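Local coordinates for 3-phytase (Klebsiella pneumoniae, PDB 2WNH), which probably hydrolyses phytate (inositol hexakisphosphate), starting at the 3-phosphate, as a member of the histidine acid phosphatase family, at residues V20-H25 with T292-V297; L216-N221 with D347-Q352; W305-Y310 with V338-Q343; R362-Q367 with V375-P380. The protein carries 3 engineered substitutions. All coordinates share one frame; numbering follows the deposited sequence.

Contact 1: residues V20-H25 with T292-V297; sequences VELSRH and TNIAMV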
# COMPACT_ATOMS: atom_id res chain seq x y z
N VAL B 20 14.78 -0.90 -25.96
CA VAL B 20 14.23 0.06 -26.93
C VAL B 20 12.89 -0.51 -27.37
O VAL B 20 12.82 -1.64 -27.85
CB VAL B 20 15.16 0.23 -28.18
CG1 VAL B 20 14.48 1.05 -29.28
CG2 VAL B 20 16.48 0.87 -27.76
N GLU B 21 11.84 0.28 -27.18
CA GLU B 21 10.48 -0.19 -27.47
C GLU B 21 9.71 0.77 -28.38
O GLU B 21 9.76 2.01 -28.19
CB GLU B 21 9.73 -0.36 -26.15
CG GLU B 21 8.30 -0.88 -26.29
CD GLU B 21 7.72 -1.32 -24.96
OE1 GLU B 21 8.21 -0.86 -23.91
OE2 GLU B 21 6.80 -2.17 -24.96
N LEU B 22 9.04 0.17 -29.37
CA LEU B 22 8.17 0.89 -30.31
C LEU B 22 6.75 0.36 -30.13
O LEU B 22 6.44 -0.75 -30.56
CB LEU B 22 8.64 0.67 -31.77
CG LEU B 22 7.76 1.34 -32.85
CD1 LEU B 22 7.73 2.88 -32.71
CD2 LEU B 22 8.20 0.94 -34.27
N SER B 23 5.88 1.19 -29.54
CA SER B 23 4.52 0.83 -29.19
C SER B 23 3.54 1.45 -30.17
O SER B 23 3.74 2.58 -30.60
CB SER B 23 4.19 1.37 -27.80
OG SER B 23 2.86 1.03 -27.40
N ARG B 24 2.46 0.72 -30.46
CA ARG B 24 1.31 1.31 -31.14
C ARG B 24 0.52 2.06 -30.09
O ARG B 24 0.54 1.70 -28.90
CB ARG B 24 0.41 0.21 -31.76
CG ARG B 24 -0.68 0.78 -32.67
CD ARG B 24 -1.69 -0.27 -33.13
NE ARG B 24 -2.83 0.41 -33.79
CZ ARG B 24 -3.96 -0.18 -34.19
NH1 ARG B 24 -4.13 -1.48 -34.04
NH2 ARG B 24 -4.94 0.56 -34.73
N HIS B 25 -0.19 3.09 -30.52
CA HIS B 25 -1.17 3.71 -29.62
C HIS B 25 -2.24 2.67 -29.19
O HIS B 25 -2.38 1.60 -29.80
CB HIS B 25 -1.79 4.93 -30.29
CG HIS B 25 -2.48 4.61 -31.58
ND1 HIS B 25 -3.69 3.94 -31.64
CD2 HIS B 25 -2.13 4.87 -32.86
CE1 HIS B 25 -4.05 3.80 -32.90
NE2 HIS B 25 -3.12 4.36 -33.66
N THR B 292 1.25 1.66 -38.75
CA THR B 292 2.00 1.93 -39.99
C THR B 292 3.53 1.85 -39.77
O THR B 292 4.27 1.19 -40.51
CB THR B 292 1.62 3.32 -40.51
OG1 THR B 292 0.21 3.32 -40.81
CG2 THR B 292 2.38 3.65 -41.80
N ASN B 293 3.99 2.53 -38.72
CA ASN B 293 5.40 2.57 -38.38
C ASN B 293 5.93 1.19 -37.98
O ASN B 293 7.00 0.77 -38.44
CB ASN B 293 5.65 3.59 -37.26
CG ASN B 293 5.12 4.96 -37.60
OD1 ASN B 293 4.08 5.38 -37.08
ND2 ASN B 293 5.80 5.66 -38.50
N ILE B 294 5.20 0.50 -37.12
CA ILE B 294 5.57 -0.86 -36.72
C ILE B 294 5.65 -1.81 -37.90
O ILE B 294 6.60 -2.57 -38.02
CB ILE B 294 4.66 -1.42 -35.62
CG1 ILE B 294 4.83 -0.57 -34.35
CG2 ILE B 294 5.01 -2.89 -35.35
CD1 ILE B 294 3.81 -0.84 -33.22
N ALA B 295 4.64 -1.76 -38.78
CA ALA B 295 4.65 -2.60 -39.99
C ALA B 295 5.87 -2.34 -40.87
O ALA B 295 6.52 -3.28 -41.34
CB ALA B 295 3.36 -2.42 -40.78
N MET B 296 6.19 -1.07 -41.09
CA MET B 296 7.36 -0.78 -41.93
C MET B 296 8.65 -1.27 -41.31
O MET B 296 9.49 -1.90 -41.97
CB MET B 296 7.41 0.70 -42.27
CG MET B 296 6.30 1.09 -43.24
SD MET B 296 6.31 2.84 -43.64
CE MET B 296 6.16 3.63 -42.05
N VAL B 297 8.81 -1.01 -40.01
CA VAL B 297 9.98 -1.50 -39.29
C VAL B 297 10.13 -3.03 -39.33
O VAL B 297 11.23 -3.53 -39.63
CB VAL B 297 10.01 -0.96 -37.85
CG1 VAL B 297 11.16 -1.60 -37.08
CG2 VAL B 297 10.15 0.56 -37.89

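Contact 2: residues L216-N221 with D347-Q352; sequences LGWSEN and DLRRLQ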
# COMPACT_ATOMS: atom_id res chain seq x y z
N LEU B 216 -11.22 -3.02 -33.18
CA LEU B 216 -11.10 -1.98 -32.13
C LEU B 216 -12.37 -1.90 -31.27
O LEU B 216 -12.26 -1.86 -30.03
CB LEU B 216 -10.76 -0.61 -32.75
CG LEU B 216 -9.33 -0.48 -33.30
CD1 LEU B 216 -9.20 0.75 -34.17
CD2 LEU B 216 -8.28 -0.49 -32.18
N GLY B 217 -13.56 -1.92 -31.88
CA GLY B 217 -14.82 -1.98 -31.11
C GLY B 217 -14.99 -3.19 -30.18
O GLY B 217 -15.54 -3.05 -29.07
N TRP B 218 -14.54 -4.37 -30.65
CA TRP B 218 -14.47 -5.58 -29.81
C TRP B 218 -13.55 -5.32 -28.62
O TRP B 218 -13.91 -5.55 -27.45
CB TRP B 218 -13.94 -6.82 -30.58
CG TRP B 218 -13.95 -8.05 -29.69
CD1 TRP B 218 -12.90 -8.56 -28.95
CD2 TRP B 218 -15.09 -8.87 -29.38
NE1 TRP B 218 -13.32 -9.65 -28.22
CE2 TRP B 218 -14.65 -9.88 -28.48
CE3 TRP B 218 -16.43 -8.88 -29.81
CZ2 TRP B 218 -15.52 -10.87 -27.98
CZ3 TRP B 218 -17.30 -9.87 -29.31
CH2 TRP B 218 -16.83 -10.85 -28.40
N SER B 219 -12.35 -4.84 -28.93
CA SER B 219 -11.31 -4.63 -27.92
C SER B 219 -11.72 -3.59 -26.89
O SER B 219 -11.29 -3.67 -25.71
CB SER B 219 -10.02 -4.20 -28.61
OG SER B 219 -9.62 -5.20 -29.54
N GLU B 220 -12.51 -2.62 -27.34
CA GLU B 220 -13.08 -1.53 -26.53
C GLU B 220 -14.10 -1.99 -25.48
O GLU B 220 -14.44 -1.25 -24.56
CB GLU B 220 -13.74 -0.50 -27.48
CG GLU B 220 -14.52 0.67 -26.82
CD GLU B 220 -13.60 1.75 -26.24
OE1 GLU B 220 -12.38 1.56 -26.21
OE2 GLU B 220 -14.11 2.82 -25.82
N ASN B 221 -14.64 -3.19 -25.66
CA ASN B 221 -15.84 -3.58 -24.88
C ASN B 221 -17.10 -2.73 -25.21
O ASN B 221 -17.92 -2.42 -24.31
CB ASN B 221 -15.55 -3.62 -23.36
CG ASN B 221 -16.60 -4.41 -22.58
OD1 ASN B 221 -17.26 -5.30 -23.14
ND2 ASN B 221 -16.78 -4.10 -21.29
N ASP B 347 -8.79 -10.58 -23.76
CA ASP B 347 -8.03 -9.93 -22.67
C ASP B 347 -8.16 -8.40 -22.74
O ASP B 347 -8.32 -7.74 -21.71
CB ASP B 347 -6.57 -10.40 -22.66
CG ASP B 347 -6.40 -11.77 -21.96
OD1 ASP B 347 -7.38 -12.34 -21.43
OD2 ASP B 347 -5.27 -12.27 -21.93
N LEU B 348 -8.12 -7.86 -23.96
CA LEU B 348 -8.31 -6.41 -24.16
C LEU B 348 -9.74 -6.03 -23.81
O LEU B 348 -9.96 -5.08 -23.07
CB LEU B 348 -8.02 -6.01 -25.61
CG LEU B 348 -6.54 -6.04 -25.95
CD1 LEU B 348 -6.37 -5.97 -27.48
CD2 LEU B 348 -5.74 -4.92 -25.27
N ARG B 349 -10.72 -6.80 -24.32
CA ARG B 349 -12.12 -6.52 -24.05
C ARG B 349 -12.41 -6.53 -22.54
O ARG B 349 -13.17 -5.69 -22.05
CB ARG B 349 -13.01 -7.53 -24.77
CG ARG B 349 -14.51 -7.19 -24.68
CD ARG B 349 -15.33 -8.06 -25.61
NE ARG B 349 -16.77 -7.79 -25.49
CZ ARG B 349 -17.44 -6.84 -26.14
NH1 ARG B 349 -16.82 -6.04 -27.01
NH2 ARG B 349 -18.76 -6.70 -25.94
N ARG B 350 -11.78 -7.46 -21.83
CA ARG B 350 -12.03 -7.65 -20.38
C ARG B 350 -11.14 -6.79 -19.47
O ARG B 350 -11.27 -6.84 -18.23
CB ARG B 350 -11.86 -9.13 -20.02
CG ARG B 350 -12.88 -10.08 -20.71
CD ARG B 350 -12.50 -11.53 -20.47
NE ARG B 350 -12.38 -11.77 -19.03
CZ ARG B 350 -13.38 -12.12 -18.23
NH1 ARG B 350 -14.61 -12.30 -18.71
NH2 ARG B 350 -13.16 -12.30 -16.94
N LEU B 351 -10.25 -5.99 -20.05
CA LEU B 351 -9.23 -5.25 -19.28
C LEU B 351 -8.50 -6.18 -18.31
O LEU B 351 -8.25 -5.83 -17.14
CB LEU B 351 -9.83 -4.04 -18.56
CG LEU B 351 -10.34 -2.91 -19.47
CD1 LEU B 351 -10.97 -1.80 -18.66
CD2 LEU B 351 -9.18 -2.35 -20.34
N GLN B 352 -8.14 -7.36 -18.82
CA GLN B 352 -7.37 -8.33 -18.05
C GLN B 352 -5.94 -7.85 -17.86
O GLN B 352 -5.29 -7.47 -18.83
CB GLN B 352 -7.36 -9.69 -18.78
CG GLN B 352 -6.43 -10.74 -18.16
CD GLN B 352 -6.91 -11.17 -16.79
OE1 GLN B 352 -8.06 -11.60 -16.64
NE2 GLN B 352 -6.06 -11.02 -15.78

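Contact 3: residues W305-Y310 with V338-Q343; sequences WQLPGY and VYFQAQ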
# COMPACT_ATOMS: atom_id res chain seq x y z
N TRP B 305 5.34 -12.47 -37.70
CA TRP B 305 4.75 -13.15 -36.55
C TRP B 305 3.30 -13.55 -36.79
O TRP B 305 2.63 -13.00 -37.66
CB TRP B 305 4.84 -12.27 -35.29
CG TRP B 305 4.18 -10.93 -35.41
CD1 TRP B 305 2.83 -10.67 -35.36
CD2 TRP B 305 4.83 -9.66 -35.58
NE1 TRP B 305 2.61 -9.30 -35.51
CE2 TRP B 305 3.82 -8.67 -35.64
CE3 TRP B 305 6.17 -9.26 -35.68
CZ2 TRP B 305 4.10 -7.32 -35.78
CZ3 TRP B 305 6.46 -7.93 -35.81
CH2 TRP B 305 5.43 -6.96 -35.86
N GLN B 306 2.84 -14.52 -36.01
CA GLN B 306 1.40 -14.79 -35.94
C GLN B 306 1.07 -15.24 -34.53
O GLN B 306 1.52 -16.29 -34.11
CB GLN B 306 0.96 -15.85 -36.95
CG GLN B 306 -0.54 -16.00 -36.96
CD GLN B 306 -1.07 -16.74 -38.16
OE1 GLN B 306 -0.40 -16.84 -39.20
NE2 GLN B 306 -2.28 -17.25 -38.03
N LEU B 307 0.29 -14.43 -33.81
CA LEU B 307 -0.05 -14.67 -32.40
C LEU B 307 -1.43 -15.31 -32.30
O LEU B 307 -2.29 -15.04 -33.14
CB LEU B 307 -0.06 -13.35 -31.62
CG LEU B 307 1.26 -12.56 -31.61
CD1 LEU B 307 1.17 -11.29 -30.75
CD2 LEU B 307 2.41 -13.42 -31.17
N PRO B 308 -1.68 -16.12 -31.25
CA PRO B 308 -3.00 -16.75 -31.05
C PRO B 308 -4.16 -15.78 -31.18
O PRO B 308 -4.16 -14.71 -30.55
CB PRO B 308 -2.91 -17.29 -29.61
CG PRO B 308 -1.46 -17.54 -29.40
CD PRO B 308 -0.73 -16.49 -30.17
N GLY B 309 -5.13 -16.13 -32.02
CA GLY B 309 -6.33 -15.32 -32.23
C GLY B 309 -6.18 -14.18 -33.22
O GLY B 309 -7.14 -13.44 -33.46
N TYR B 310 -4.99 -14.02 -33.79
CA TYR B 310 -4.71 -12.97 -34.75
C TYR B 310 -4.20 -13.57 -36.06
O TYR B 310 -3.64 -14.66 -36.06
CB TYR B 310 -3.65 -12.00 -34.19
CG TYR B 310 -4.14 -11.17 -33.02
CD1 TYR B 310 -5.14 -10.21 -33.20
CD2 TYR B 310 -3.61 -11.37 -31.73
CE1 TYR B 310 -5.58 -9.43 -32.13
CE2 TYR B 310 -4.04 -10.59 -30.66
CZ TYR B 310 -5.03 -9.63 -30.87
OH TYR B 310 -5.49 -8.85 -29.83
N VAL B 338 14.83 -9.79 -29.58
CA VAL B 338 13.94 -9.00 -30.41
C VAL B 338 12.59 -9.70 -30.38
O VAL B 338 12.51 -10.90 -30.65
CB VAL B 338 14.46 -8.96 -31.88
CG1 VAL B 338 13.50 -8.17 -32.75
CG2 VAL B 338 15.84 -8.35 -31.92
N TYR B 339 11.52 -8.98 -30.03
CA TYR B 339 10.22 -9.64 -29.99
C TYR B 339 9.07 -8.70 -30.23
O TYR B 339 9.23 -7.47 -30.16
CB TYR B 339 10.02 -10.42 -28.67
CG TYR B 339 10.11 -9.61 -27.41
CD1 TYR B 339 11.34 -9.40 -26.79
CD2 TYR B 339 8.97 -9.08 -26.81
CE1 TYR B 339 11.43 -8.67 -25.62
CE2 TYR B 339 9.04 -8.35 -25.61
CZ TYR B 339 10.29 -8.14 -25.05
OH TYR B 339 10.44 -7.45 -23.86
N PHE B 340 7.91 -9.27 -30.53
CA PHE B 340 6.69 -8.53 -30.67
C PHE B 340 5.72 -9.06 -29.63
O PHE B 340 5.65 -10.27 -29.41
CB PHE B 340 6.08 -8.70 -32.07
CG PHE B 340 4.79 -7.93 -32.25
CD1 PHE B 340 4.79 -6.54 -32.30
CD2 PHE B 340 3.57 -8.60 -32.33
CE1 PHE B 340 3.60 -5.81 -32.44
CE2 PHE B 340 2.38 -7.87 -32.48
CZ PHE B 340 2.40 -6.49 -32.53
N GLN B 341 5.02 -8.15 -28.96
CA GLN B 341 4.08 -8.54 -27.91
C GLN B 341 2.75 -7.82 -28.04
O GLN B 341 2.72 -6.65 -28.45
CB GLN B 341 4.70 -8.29 -26.52
CG GLN B 341 4.86 -6.81 -26.18
CD GLN B 341 5.58 -6.59 -24.86
OE1 GLN B 341 5.39 -7.35 -23.91
NE2 GLN B 341 6.42 -5.57 -24.80
N ALA B 342 1.68 -8.51 -27.64
CA ALA B 342 0.30 -7.97 -27.61
C ALA B 342 -0.57 -8.70 -26.61
O ALA B 342 -0.24 -9.79 -26.17
CB ALA B 342 -0.35 -8.09 -29.00
N GLN B 343 -1.71 -8.12 -26.29
CA GLN B 343 -2.74 -8.88 -25.59
C GLN B 343 -3.72 -9.46 -26.59
O GLN B 343 -3.98 -8.85 -27.63
CB GLN B 343 -3.49 -8.00 -24.61
CG GLN B 343 -2.65 -7.62 -23.40
CD GLN B 343 -3.53 -7.18 -22.23
OE1 GLN B 343 -3.83 -7.97 -21.30
NE2 GLN B 343 -3.95 -5.93 -22.27

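Contact 4: residues R362-Q367 with V375-P380; sequences RQEWRQ and VGTLCP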
# COMPACT_ATOMS: atom_id res chain seq x y z
N ARG B 362 3.46 -13.34 -27.18
CA ARG B 362 4.76 -12.88 -27.63
C ARG B 362 5.36 -13.80 -28.69
O ARG B 362 5.19 -15.03 -28.62
CB ARG B 362 5.70 -12.82 -26.41
CG ARG B 362 6.99 -12.05 -26.65
CD ARG B 362 7.82 -11.90 -25.37
NE ARG B 362 7.01 -11.68 -24.17
CZ ARG B 362 6.79 -12.61 -23.24
NH1 ARG B 362 7.34 -13.81 -23.34
NH2 ARG B 362 6.03 -12.32 -22.19
N GLN B 363 6.06 -13.20 -29.65
CA GLN B 363 6.87 -13.98 -30.58
C GLN B 363 8.25 -13.36 -30.74
O GLN B 363 8.40 -12.16 -30.95
CB GLN B 363 6.19 -14.11 -31.95
CG GLN B 363 6.96 -15.04 -32.88
CD GLN B 363 6.16 -15.47 -34.10
OE1 GLN B 363 4.91 -15.50 -34.09
NE2 GLN B 363 6.87 -15.81 -35.18
N GLU B 364 9.27 -14.20 -30.60
CA GLU B 364 10.63 -13.69 -30.72
C GLU B 364 11.20 -13.93 -32.11
O GLU B 364 10.93 -14.96 -32.72
CB GLU B 364 11.51 -14.42 -29.69
CG GLU B 364 11.08 -14.28 -28.24
CD GLU B 364 12.00 -15.06 -27.32
OE1 GLU B 364 12.01 -16.34 -27.42
OE2 GLU B 364 12.72 -14.40 -26.52
N TRP B 365 11.99 -12.98 -32.59
CA TRP B 365 12.81 -13.13 -33.80
C TRP B 365 14.02 -13.98 -33.48
O TRP B 365 14.52 -13.98 -32.34
CB TRP B 365 13.25 -11.74 -34.26
CG TRP B 365 14.19 -11.71 -35.42
CD1 TRP B 365 13.85 -11.69 -36.76
CD2 TRP B 365 15.62 -11.65 -35.37
NE1 TRP B 365 15.00 -11.65 -37.53
CE2 TRP B 365 16.09 -11.62 -36.71
CE3 TRP B 365 16.56 -11.63 -34.32
CZ2 TRP B 365 17.44 -11.56 -37.02
CZ3 TRP B 365 17.90 -11.59 -34.64
CH2 TRP B 365 18.33 -11.56 -35.98
N ARG B 366 14.52 -14.70 -34.48
CA ARG B 366 15.74 -15.48 -34.32
C ARG B 366 16.43 -15.68 -35.67
O ARG B 366 15.83 -15.48 -36.73
CB ARG B 366 15.47 -16.83 -33.66
CG ARG B 366 14.54 -17.74 -34.46
CD ARG B 366 14.66 -19.20 -33.99
NE ARG B 366 16.03 -19.69 -34.19
CZ ARG B 366 16.88 -20.02 -33.22
NH1 ARG B 366 16.51 -19.97 -31.94
NH2 ARG B 366 18.10 -20.43 -33.54
N GLN B 367 17.69 -16.08 -35.59
CA GLN B 367 18.46 -16.49 -36.76
C GLN B 367 19.49 -17.49 -36.26
O GLN B 367 19.68 -17.61 -35.05
CB GLN B 367 19.11 -15.28 -37.41
CG GLN B 367 20.22 -14.58 -36.60
CD GLN B 367 20.94 -13.53 -37.44
OE1 GLN B 367 20.69 -13.41 -38.64
NE2 GLN B 367 21.83 -12.77 -36.81
N VAL B 375 15.90 -16.11 -19.97
CA VAL B 375 15.35 -14.75 -20.15
C VAL B 375 14.80 -14.53 -21.57
O VAL B 375 14.39 -13.42 -21.93
CB VAL B 375 16.38 -13.65 -19.77
CG1 VAL B 375 16.79 -13.81 -18.30
CG2 VAL B 375 17.63 -13.71 -20.66
N GLY B 376 14.83 -15.59 -22.39
CA GLY B 376 14.40 -15.45 -23.79
C GLY B 376 15.44 -15.90 -24.81
O GLY B 376 16.49 -16.42 -24.44
N THR B 377 15.14 -15.66 -26.09
CA THR B 377 16.05 -15.98 -27.20
C THR B 377 17.04 -14.86 -27.39
O THR B 377 16.65 -13.74 -27.77
CB THR B 377 15.26 -16.24 -28.53
OG1 THR B 377 14.29 -17.29 -28.30
CG2 THR B 377 16.18 -16.64 -29.69
N LEU B 378 18.33 -15.15 -27.12
CA LEU B 378 19.39 -14.17 -27.19
C LEU B 378 20.30 -14.44 -28.39
O LEU B 378 20.74 -15.57 -28.61
CB LEU B 378 20.20 -14.16 -25.88
CG LEU B 378 19.75 -13.20 -24.76
CD1 LEU B 378 18.26 -12.97 -24.60
CD2 LEU B 378 20.39 -13.58 -23.41
N CYS B 379 20.57 -13.38 -29.15
CA CYS B 379 21.30 -13.46 -30.42
C CYS B 379 22.60 -12.66 -30.33
O CYS B 379 22.58 -11.49 -29.91
CB CYS B 379 20.40 -12.91 -31.54
SG CYS B 379 18.83 -13.84 -31.67
N PRO B 380 23.75 -13.25 -30.73
CA PRO B 380 24.98 -12.46 -30.70
C PRO B 380 24.76 -11.06 -31.28
O PRO B 380 24.25 -10.90 -32.39
CB PRO B 380 25.95 -13.31 -31.55
CG PRO B 380 25.52 -14.70 -31.21
CD PRO B 380 24.01 -14.63 -31.19
O HOH W 1 15.22 -12.55 -30.05
O HOH W 2 22.74 -12.92 -34.01

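Contact 1: residues V20-H25 with T292-V297
L22 swings CG away from its backbone N (chi1 178°), while I294 keeps CG1 beside its own N (chi1 -64°) and runs on extended to CD1, and these two settings bring the branched chains past one another in opposite directions. The result illustrates how a helix is seated on a strand in the alpha/beta core of histidine phosphatases: strand 14-24 lies inside the central mixed sheet and helix 291-301 covers it, the axes of 20-24 and 292-297 approaching to 8.6 Å. L22 CD2 rests on I294 CG1 at 3.7 Å, and V297 CG2, one helical turn further on, reaches the same methyl at 4.1 Å. M270 and L266 of helix 256-274 and L321 of the sheet extend this apolar packing around L22 and V297.

Beyond the leucine the strand runs into R24 and H25, which open the RHGxRxP signature of the family. Of the arginine side chain, CB is what meets the helix, 3.8 Å from I294 CD1. The extended chain carries the guanidinium away to the I315 carbonyl and to a salt bridge with E212. I294 CD1 lies against main chain, 3.4 Å from R24 N and 3.7 Å from L22 O.

Contact 2: residues L216-N221 with D347-Q352
R349 reaches across to W218 and N221, and following it outward shows how a long cationic chain can be used along its whole length. At its base, CB passes W218 NE1 and the W218 carbonyl. CG turns away from the backbone N (chi1 -173°) and lies 3.3 Å from W218 O, with N221 OD1 also nearby. CD settles over the indole, 3.5 Å from W218 CE2, as a CH-pi contact with the five-membered ring. NE bonds across the subunit boundary, to G115 O of the second subunit. At CZ the guanidinium is layered: the six-membered ring of W218 covers one face as a cation-pi stack, the planes 25° apart, and N221 OD1 sits over the opposite face, 3.4 Å from CZ. That oxygen accepts instead from G117 N of the second subunit. NH1 donates to W218 O at 3.0 Å and 156°, on a lone pair in the carbonyl plane, and NH2 binds L222 O, so both ends of the group are fixed.

W218 O also accepts from N221 N in the Schellman motif that ends the helix, and therefore holds two donors. Beside it S219 CB packs on L348 CB at 4.0 Å. The contact joins the C-terminal end of helix 204-219 to the short helix 345-349 that follows strand 334-342; helix 235-239 supports W218, and helix 58-77 lies alongside, its H59 bonded to L348 O.

Contact 3: residues W305-Y310 with V338-Q343
W305 and F340 form the tight part of this contact, an offset stack with centroids 3.8 Å apart and planes only 8° from parallel. F340 CD2 comes to 3.3 Å from W305 CE2, and F340 CB adds a CH-pi contact over the six-membered ring of the indole. To lie there W305 takes the crowded position, CG between its backbone N and carbonyl carbon (chi1 58°), and its NE1 donates to N314 O, a partner outside the pair.

F340 belongs to strand 334-342 of the central mixed sheet of the histidine phosphatase fold, and its ring lies between that sheet and the loop leading from helix 291-301 to strand 320-328. I294 of that helix packs at the edge of the indole, beyond CH2, and R298 also touches W305.

Further along the loop the fit relaxes. L307 CD1 approaches F340 CD2 at 3.9 Å and A342 CB at 4.0 Å, touching with a single methyl. The type II turn from L307 to Y310 then carries P308 and G309 out to solvent, and Q306 likewise faces outward. Where the chain returns, a firm polar link appears: Y310 OH donates to Q343 O at 2.7 Å, on a lone pair in the carbonyl plane, with the acceptor at the edge of the tyrosine ring.

Contact 4: residues R362-Q367 with V375-P380
G376, the first residue of the second segment to touch E364, brings CA to 3.4 Å from E364 OE2. Strands 361-364 and 376-380 both pair along one edge of strand 334-342 in the central mixed sheet of the histidine phosphatase fold, and here, where one gives way to the other, the join is made by a side-chain carboxylate that grips the backbone and hydroxyl of T377, and by water. The glycine has no side chain to obstruct the carboxylate, and its backbone angles are ones that other residues seldom adopt.

T377 takes up that carboxylate. Its N donates to E364 OE2 at 2.8 Å, almost straight at 174° and from the syn side, although 30° out of the carboxylate plane. Its OG1 donates to E364 OE1, but the position of this hydroxyl is less certain. E364 reaches so far because its chain is extended beyond CG (chi2 179°), and a salt bridge from R337 to OE2 adds a second hold on the charge. The other branch, T377 CG2, lies 4.0 Å from R366 NH1. A water bridges the two backbones, 2.8 Å from W365 O and 2.9 Å from T377 O.

L378 packs on R337 and W326. C379, joined by a disulfide to C370, brings SG obliquely to the W365 ring, 3.8 Å from CZ3; A384 of helix 381-388 touches both residues. P380 is the N-cap of that helix. Its carbonyl takes part in the last bridge, through a water that donates to P380 O at 3.0 Å and accepts from Q367 NE2 at 2.9 Å.

In the fold
Contacts 1, 3 and 4 are strung along the central mixed sheet, with centres 13 Å apart from 1 to 3 and again from 3 to 4. I294 of contact 1 packs on W305 of contact 3, and backbone bonds between strands 334-342 and 361-364 tie contact 3 to contact 4. Contact 2 lies off the sheet, 16 Å from contact 3 between centres, but helix 345-349 directly follows strand 334-342, and L348 touches Y310. Along the chain contacts 1 and 2 interlock, contact 3 nests within the loop closed by contact 2, and contact 4 comes last. Distant parts of the sequence are thereby gathered round one sheet, while contact 2 also meets a second subunit.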